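Local coordinates for 402AA LONG hypothetical molybdopterin biosynthesis MOEA protein (Pyrococcus horikoshii, PDB 1UZ5) that probably catalyses the insertion of molybdate into adenylyl-molybdopterin, giving Mo-molybdopterin and AMP in a magnesium-dependent step of molybdenum cofactor biosynthesis, at residues S82-E87 / A98-T103. Numbering follows the deposited sequence.
With SO4 (sulfate ion), chain B.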
# COMPACT_ATOMS: atom_id res chain seq x y z
N SER A 82 27.30 38.15 -7.39
CA SER A 82 26.43 37.19 -8.06
C SER A 82 26.21 35.94 -7.22
O SER A 82 26.98 35.66 -6.30
CB SER A 82 27.04 36.78 -9.41
OG SER A 82 28.25 36.06 -9.20
N VAL A 83 25.16 35.19 -7.53
CA VAL A 83 24.88 33.96 -6.81
C VAL A 83 24.49 32.90 -7.83
O VAL A 83 23.59 33.11 -8.64
CB VAL A 83 23.72 34.11 -5.80
CG1 VAL A 83 23.60 32.81 -4.98
CG2 VAL A 83 23.96 35.30 -4.87
N HIS A 84 25.19 31.78 -7.79
CA HIS A 84 24.90 30.68 -8.70
C HIS A 84 24.48 29.43 -7.94
O HIS A 84 24.62 29.35 -6.72
CB HIS A 84 26.11 30.39 -9.59
CG HIS A 84 26.34 31.43 -10.65
ND1 HIS A 84 26.93 32.64 -10.38
CD2 HIS A 84 26.00 31.45 -11.96
CE1 HIS A 84 26.95 33.37 -11.48
NE2 HIS A 84 26.39 32.67 -12.46
N ALA A 85 23.96 28.47 -8.68
CA ALA A 85 23.48 27.21 -8.11
C ALA A 85 24.38 26.60 -7.07
O ALA A 85 25.59 26.46 -7.28
CB ALA A 85 23.24 26.20 -9.23
N GLY A 86 23.79 26.24 -5.93
CA GLY A 86 24.54 25.60 -4.86
C GLY A 86 25.33 26.47 -3.91
O GLY A 86 25.84 25.98 -2.90
N GLU A 87 25.43 27.76 -4.20
CA GLU A 87 26.20 28.66 -3.35
C GLU A 87 25.40 29.25 -2.20
O GLU A 87 24.20 29.50 -2.32
CB GLU A 87 26.77 29.83 -4.16
CG GLU A 87 27.38 29.45 -5.50
CD GLU A 87 28.03 30.64 -6.20
OE1 GLU A 87 27.45 31.74 -6.15
OE2 GLU A 87 29.12 30.46 -6.79
N ALA A 98 22.53 45.56 -6.29
CA ALA A 98 21.90 44.37 -6.84
C ALA A 98 22.94 43.26 -7.08
O ALA A 98 24.14 43.49 -6.99
CB ALA A 98 21.22 44.71 -8.16
N ALA A 99 22.46 42.06 -7.39
CA ALA A 99 23.34 40.94 -7.66
C ALA A 99 22.78 40.09 -8.78
O ALA A 99 21.56 39.86 -8.85
CB ALA A 99 23.51 40.09 -6.41
N TYR A 100 23.64 39.65 -9.68
CA TYR A 100 23.17 38.77 -10.73
C TYR A 100 22.85 37.46 -10.01
O TYR A 100 23.54 37.07 -9.06
CB TYR A 100 24.24 38.50 -11.78
CG TYR A 100 23.76 37.48 -12.78
CD1 TYR A 100 22.79 37.81 -13.72
CD2 TYR A 100 24.19 36.15 -12.71
CE1 TYR A 100 22.24 36.84 -14.55
CE2 TYR A 100 23.65 35.18 -13.55
CZ TYR A 100 22.67 35.53 -14.46
OH TYR A 100 22.11 34.57 -15.27
N ILE A 101 21.81 36.77 -10.45
CA ILE A 101 21.45 35.51 -9.82
C ILE A 101 20.83 34.60 -10.87
O ILE A 101 20.09 35.06 -11.73
CB ILE A 101 20.45 35.73 -8.65
CG1 ILE A 101 20.21 34.42 -7.91
CG2 ILE A 101 19.12 36.28 -9.18
CD1 ILE A 101 19.51 34.61 -6.57
N SER A 102 21.15 33.31 -10.81
CA SER A 102 20.58 32.37 -11.78
C SER A 102 19.41 31.63 -11.17
O SER A 102 19.27 31.54 -9.94
CB SER A 102 21.65 31.39 -12.27
OG SER A 102 22.24 30.69 -11.19
N THR A 103 18.55 31.09 -12.03
CA THR A 103 17.38 30.36 -11.58
C THR A 103 17.77 29.29 -10.56
O THR A 103 18.76 28.60 -10.74
CB THR A 103 16.67 29.68 -12.76
OG1 THR A 103 16.33 30.67 -13.74
CG2 THR A 103 15.39 28.99 -12.29
S SO4 B . 24.33 28.03 -12.66
O1 SO4 B . 23.92 29.15 -13.76
O2 SO4 B . 23.51 26.88 -12.99
O3 SO4 B . 25.61 27.78 -12.73
O4 SO4 B . 23.87 28.59 -11.43
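A single sulfate oxygen bridges Ser-102 and Ala-85, one on each segment. Ser-102 OG donates a hydrogen bond to O4 of the ion (2.7 Å). Ala-85 N reaches the same O4 at 2.8 Å, with a nearly straight N-H (172°). OG of Ser-102 sits between its own backbone N and carbonyl carbon (chi1 57°), which turns the hydroxyl to the ion. The sulfate probably comes from the crystallisation liquor. Its O1 also lies at the edge of the His-84 imidazole, near the ring plane. Next to CD2, the ring atom nearest O1, His-84 NE2 comes to the edge of the Tyr-100 ring, 3.9 Å from Tyr-100 CE2. The two planes are 44° apart, so the pair is oblique. Two parallel strands end just before the sulfate site. Val-83 N donates to Tyr-100 O (2.9 Å), and Ser-102 N reaches Val-83 O at a longer 3.3 Å. On the face of Val-83 and Ile-101, Val-83 CB packs on Ile-101 CG1 at 4.1 Å. After Val-83 the chain bends in a type II turn from His-84 to Glu-87. Glu-87 OE1 spans this turn, accepting a hydrogen bond from His-84 N (2.8 Å) from above the carboxylate plane, alongside the backbone bond from Glu-87 N to His-84 O. Asp-57 touches Tyr-100 and Ser-102, and its OD1 accepts a hydrogen bond from Thr-103 N. The contact is the paired end of neighbouring parallel strands 75-83 and 97-101 in the mixed beta sheet of the MoeA N-terminal region.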